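Local coordinates for protein mnemiopsin 1 (Mnemiopsis leidyi, PDB 5VP3) that is a light-sensitive ctenophore photoprotein that probably emits light when calcium binds its EF-hands, at residues M51-P60 with V81-P92. Residues are numbered along the deposited sequence; the frame is centred on the assembly and turned at random. Where two conformers were deposited one is given.
Sequences MTMDEIMYWP and VHTFFFHKGVDP. With CD (cadmium ion), chain B.
Ile56 lays its CG2 methyl over one face of the Phe85 ring, 3.7 Å from the ring centroid and 23° off the ring normal, a CH-pi contact. With CG1 beside the backbone N (chi1 -69°), CG2 is set on the ring face, while CG1 and CD1 run along the CD1–CE1 side of the ring. The opposite face of Phe85 is met by CD2 of Phe84, so the ring is held between its helical neighbour and the other helix.

Met53 reaches across to the last turns of helix 81-87 and to Val90. Bent at chi2, it brings its CE methyl to both His82 O and Val90 O at 3.4 Å, and its SD packs against Phe85 CB. Val90 answers with CG1 at 3.6 Å from Met53 N, whereas its CG2 turns to Met51 SD.

Residues 53-60 open helix 53-66, the exiting helix of an EF-hand whose loop carries the metal ligands. Thr52 and Glu55 form a capping box at its start: Glu55 N donates to Thr52 OG1 and Thr52 N donates to Glu55 OE1, the latter bond 21° out of the carboxylate plane. The same carboxylate grips the cadmium ion unequally, Glu55 OE2 at 2.4 Å and OE1 at 2.8 Å, alongside Asp44, Asp46, Asp48, Lys50 O and water 2; calcium presumably binds here. The bond to OE1 probably helps to hold the carboxylate in place for the metal.

Across from the cap, helix 81-87 ends in a Schellman motif at Gly89, and no direct hydrogen bond joins the segments. Water 1 bridges them, accepting from Met53 N (2.9 Å) and donating to Asp91 O. Farther along, in one of its two conformers, Met57 SD lies 4.0 Å from the His82 ring centroid, a tentative, oblique sulfur-aromatic approach; His82 ND1 is hydrogen-bonded to Arg78 O. Val81 also sets both methyls against Pro60 CG, whose ring touches Tyr131 of helix 123-135.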
loop_
_atom_site.group_PDB
_atom_site.type_symbol
_atom_site.label_atom_id
_atom_site.label_comp_id
_atom_site.label_asym_id
_atom_site.label_seq_id
_atom_site.Cartn_x
_atom_site.Cartn_y
_atom_site.Cartn_z
ATOM N N MET A 51 4.617 -1.109 -14.450
ATOM C CA MET A 51 4.968 -0.501 -13.184
ATOM C C MET A 51 6.342 -1.018 -12.750
ATOM O O MET A 51 6.571 -2.230 -12.750
ATOM C CB MET A 51 3.890 -0.848 -12.169
ATOM C CG MET A 51 3.981 -0.117 -10.885
ATOM S SD MET A 51 2.737 -0.825 -9.772
ATOM C CE MET A 51 1.312 -0.069 -10.514
ATOM N N THR A 52 7.259 -0.106 -12.419
ATOM C CA THR A 52 8.582 -0.459 -11.909
ATOM C C THR A 52 8.770 0.063 -10.481
ATOM O O THR A 52 8.105 1.000 -10.047
ATOM C CB THR A 52 9.692 0.145 -12.754
ATOM O OG1 THR A 52 9.590 1.570 -12.631
ATOM C CG2 THR A 52 9.576 -0.266 -14.241
ATOM N N MET A 53 9.727 -0.521 -9.764
ATOM C CA MET A 53 10.055 -0.023 -8.436
ATOM C C MET A 53 10.486 1.427 -8.466
ATOM O O MET A 53 10.169 2.197 -7.546
ATOM C CB MET A 53 11.169 -0.848 -7.818
ATOM C CG MET A 53 10.701 -2.111 -7.186
ATOM S SD MET A 53 9.452 -1.908 -5.891
ATOM C CE MET A 53 9.689 -3.623 -5.273
ATOM N N ASP A 54 11.247 1.819 -9.483
ATOM C CA ASP A 54 11.672 3.211 -9.558
ATOM C C ASP A 54 10.477 4.143 -9.591
ATOM O O ASP A 54 10.475 5.196 -8.948
ATOM C CB ASP A 54 12.562 3.431 -10.771
ATOM C CG ASP A 54 13.990 3.165 -10.449
ATOM O OD1 ASP A 54 14.626 4.044 -9.819
ATOM O OD2 ASP A 54 14.437 2.054 -10.769
ATOM N N GLU A 55 9.437 3.756 -10.302
ATOM C CA GLU A 55 8.263 4.604 -10.362
ATOM C C GLU A 55 7.526 4.602 -9.029
ATOM O O GLU A 55 7.111 5.657 -8.543
ATOM C CB GLU A 55 7.383 4.122 -11.513
ATOM C CG GLU A 55 8.046 4.259 -12.870
ATOM C CD GLU A 55 7.201 3.633 -13.970
ATOM O OE1 GLU A 55 6.702 2.514 -13.729
ATOM O OE2 GLU A 55 7.012 4.256 -15.043
ATOM N N ILE A 56 7.399 3.425 -8.406
ATOM C CA ILE A 56 6.743 3.297 -7.099
ATOM C C ILE A 56 7.422 4.175 -6.046
ATOM O O ILE A 56 6.752 4.801 -5.218
ATOM C CB ILE A 56 6.759 1.815 -6.664
ATOM C CG1 ILE A 56 5.837 0.937 -7.523
ATOM C CG2 ILE A 56 6.433 1.677 -5.204
ATOM C CD1 ILE A 56 4.440 1.496 -7.652
ATOM N N MET A 57 8.754 4.212 -6.047
ATOM C CA MET A 57 9.504 4.896 -5.000
ATOM C C MET A 57 9.489 6.416 -5.128
ATOM O O MET A 57 9.924 7.105 -4.197
ATOM C CB MET A 57 10.943 4.379 -5.000
ATOM C CG MET A 57 11.013 2.905 -4.653
ATOM S SD MET A 57 10.220 2.488 -3.078
ATOM C CE MET A 57 10.965 3.739 -2.040
ATOM N N TYR A 58 8.974 6.954 -6.231
ATOM C CA TYR A 58 8.818 8.397 -6.358
ATOM C C TYR A 58 7.902 8.955 -5.266
ATOM O O TYR A 58 8.085 10.090 -4.798
ATOM C CB TYR A 58 8.299 8.702 -7.770
ATOM C CG TYR A 58 7.775 10.086 -8.034
ATOM C CD1 TYR A 58 8.601 11.083 -8.503
ATOM C CD2 TYR A 58 6.443 10.377 -7.878
ATOM C CE1 TYR A 58 8.114 12.349 -8.771
ATOM C CE2 TYR A 58 5.945 11.638 -8.158
ATOM C CZ TYR A 58 6.789 12.610 -8.599
ATOM O OH TYR A 58 6.306 13.859 -8.867
ATOM N N TRP A 59 6.966 8.169 -4.800
ATOM C CA TRP A 59 5.945 8.713 -3.917
ATOM C C TRP A 59 6.438 8.820 -2.479
ATOM O O TRP A 59 6.304 9.897 -1.869
ATOM C CB TRP A 59 4.682 7.861 -4.045
ATOM C CG TRP A 59 4.184 7.951 -5.457
ATOM C CD1 TRP A 59 4.362 7.025 -6.429
ATOM C CD2 TRP A 59 3.502 9.058 -6.076
ATOM N NE1 TRP A 59 3.826 7.469 -7.615
ATOM C CE2 TRP A 59 3.300 8.715 -7.429
ATOM C CE3 TRP A 59 3.060 10.305 -5.627
ATOM C CZ2 TRP A 59 2.643 9.546 -8.323
ATOM C CZ3 TRP A 59 2.423 11.140 -6.521
ATOM C CH2 TRP A 59 2.212 10.744 -7.862
ATOM N N PRO A 60 7.009 7.756 -1.900
ATOM C CA PRO A 60 7.615 7.911 -0.570
ATOM C C PRO A 60 8.737 8.900 -0.581
ATOM O O PRO A 60 8.939 9.609 0.406
ATOM C CB PRO A 60 8.122 6.508 -0.229
ATOM C CG PRO A 60 8.150 5.753 -1.552
ATOM C CD PRO A 60 7.043 6.348 -2.346
ATOM N N VAL A 81 8.093 0.024 1.785
ATOM C CA VAL A 81 7.506 0.217 0.475
ATOM C C VAL A 81 8.051 -0.814 -0.489
ATOM O O VAL A 81 7.307 -1.389 -1.279
ATOM C CB VAL A 81 7.754 1.652 -0.036
ATOM C CG1 VAL A 81 7.252 1.805 -1.428
ATOM C CG2 VAL A 81 7.034 2.643 0.824
ATOM N N HIS A 82 9.344 -1.093 -0.424
ATOM C CA HIS A 82 9.911 -2.095 -1.320
ATOM C C HIS A 82 9.277 -3.454 -1.073
ATOM O O HIS A 82 8.944 -4.184 -2.013
ATOM C CB HIS A 82 11.410 -2.225 -1.106
ATOM C CG HIS A 82 12.220 -1.305 -1.922
ATOM N ND1 HIS A 82 12.357 0.030 -1.620
ATOM C CD2 HIS A 82 12.975 -1.532 -3.019
ATOM C CE1 HIS A 82 13.173 0.589 -2.500
ATOM N NE2 HIS A 82 13.560 -0.339 -3.354
ATOM N N THR A 83 9.165 -3.840 0.191
ATOM C CA THR A 83 8.616 -5.151 0.503
ATOM C C THR A 83 7.169 -5.224 0.066
ATOM O O THR A 83 6.733 -6.214 -0.539
ATOM C CB THR A 83 8.722 -5.416 2.004
ATOM O OG1 THR A 83 10.089 -5.397 2.414
ATOM C CG2 THR A 83 8.101 -6.760 2.359
ATOM N N PHE A 84 6.404 -4.179 0.381
ATOM C CA PHE A 84 4.993 -4.141 0.033
ATOM C C PHE A 84 4.802 -4.310 -1.464
ATOM O O PHE A 84 4.022 -5.163 -1.905
ATOM C CB PHE A 84 4.371 -2.828 0.514
ATOM C CG PHE A 84 2.862 -2.789 0.400
ATOM C CD1 PHE A 84 2.072 -3.492 1.279
ATOM C CD2 PHE A 84 2.255 -2.013 -0.566
ATOM C CE1 PHE A 84 0.703 -3.427 1.196
ATOM C CE2 PHE A 84 0.881 -1.933 -0.669
ATOM C CZ PHE A 84 0.092 -2.640 0.202
ATOM N N PHE A 85 5.527 -3.543 -2.274
ATOM C CA PHE A 85 5.228 -3.613 -3.700
ATOM C C PHE A 85 5.830 -4.852 -4.350
ATOM O O PHE A 85 5.230 -5.413 -5.268
ATOM C CB PHE A 85 5.628 -2.298 -4.394
ATOM C CG PHE A 85 4.593 -1.230 -4.200
ATOM C CD1 PHE A 85 3.496 -1.178 -5.038
ATOM C CD2 PHE A 85 4.655 -0.373 -3.121
ATOM C CE1 PHE A 85 2.502 -0.244 -4.850
ATOM C CE2 PHE A 85 3.667 0.583 -2.924
ATOM C CZ PHE A 85 2.573 0.628 -3.794
ATOM N N PHE A 86 6.937 -5.364 -3.830
ATOM C CA PHE A 86 7.402 -6.683 -4.253
ATOM C C PHE A 86 6.325 -7.735 -4.037
ATOM O O PHE A 86 6.093 -8.601 -4.892
ATOM C CB PHE A 86 8.669 -7.047 -3.470
ATOM C CG PHE A 86 9.333 -8.310 -3.914
ATOM C CD1 PHE A 86 9.545 -8.577 -5.259
ATOM C CD2 PHE A 86 9.812 -9.213 -2.964
ATOM C CE1 PHE A 86 10.189 -9.743 -5.652
ATOM C CE2 PHE A 86 10.460 -10.363 -3.340
ATOM C CZ PHE A 86 10.639 -10.642 -4.689
ATOM N N HIS A 87 5.673 -7.706 -2.886
ATOM C CA HIS A 87 4.635 -8.696 -2.645
ATOM C C HIS A 87 3.351 -8.390 -3.410
ATOM O O HIS A 87 2.517 -9.296 -3.587
ATOM C CB HIS A 87 4.386 -8.799 -1.147
ATOM C CG HIS A 87 5.406 -9.624 -0.438
ATOM N ND1 HIS A 87 5.105 -10.844 0.130
ATOM C CD2 HIS A 87 6.731 -9.426 -0.233
ATOM C CE1 HIS A 87 6.204 -11.356 0.664
ATOM N NE2 HIS A 87 7.199 -10.510 0.467
ATOM N N LYS A 88 3.188 -7.142 -3.885
ATOM C CA LYS A 88 2.139 -6.785 -4.840
ATOM C C LYS A 88 2.497 -7.143 -6.265
ATOM O O LYS A 88 1.729 -6.809 -7.155
ATOM C CB LYS A 88 1.852 -5.275 -4.822
ATOM C CG LYS A 88 1.061 -4.737 -3.606
ATOM C CD LYS A 88 -0.413 -4.757 -3.827
ATOM C CE LYS A 88 -1.083 -3.548 -3.185
ATOM N NZ LYS A 88 -2.483 -3.851 -2.844
ATOM N N GLY A 89 3.642 -7.771 -6.510
ATOM C CA GLY A 89 3.995 -8.252 -7.837
ATOM C C GLY A 89 4.993 -7.411 -8.600
ATOM O O GLY A 89 5.353 -7.789 -9.718
ATOM N N VAL A 90 5.462 -6.295 -8.042
ATOM C CA VAL A 90 6.430 -5.458 -8.742
ATOM C C VAL A 90 7.803 -6.078 -8.582
ATOM O O VAL A 90 8.502 -5.839 -7.590
ATOM C CB VAL A 90 6.415 -4.008 -8.238
ATOM C CG1 VAL A 90 7.311 -3.123 -9.102
ATOM C CG2 VAL A 90 5.000 -3.480 -8.280
ATOM N N ASP A 91 8.175 -6.912 -9.534
ATOM C CA ASP A 91 9.527 -7.450 -9.567
ATOM C C ASP A 91 10.551 -6.321 -9.677
ATOM O O ASP A 91 10.379 -5.414 -10.499
ATOM C CB ASP A 91 9.674 -8.391 -10.750
ATOM C CG ASP A 91 10.886 -9.243 -10.625
ATOM O OD1 ASP A 91 10.817 -10.181 -9.805
ATOM O OD2 ASP A 91 11.904 -8.929 -11.291
ATOM N N PRO A 92 11.624 -6.331 -8.884
ATOM C CA PRO A 92 12.578 -5.198 -8.955
ATOM C C PRO A 92 13.338 -5.157 -10.258
ATOM O O PRO A 92 13.952 -4.125 -10.577
ATOM C CB PRO A 92 13.522 -5.428 -7.756
ATOM C CG PRO A 92 13.442 -6.930 -7.479
ATOM C CD PRO A 92 12.046 -7.386 -7.949
HETATM CD CD CD B . 6.096 2.570 -16.434
HETATM O O HOH W 1 10.986 -2.822 -10.961
HETATM O O HOH W 2 8.288 1.476 -16.676
#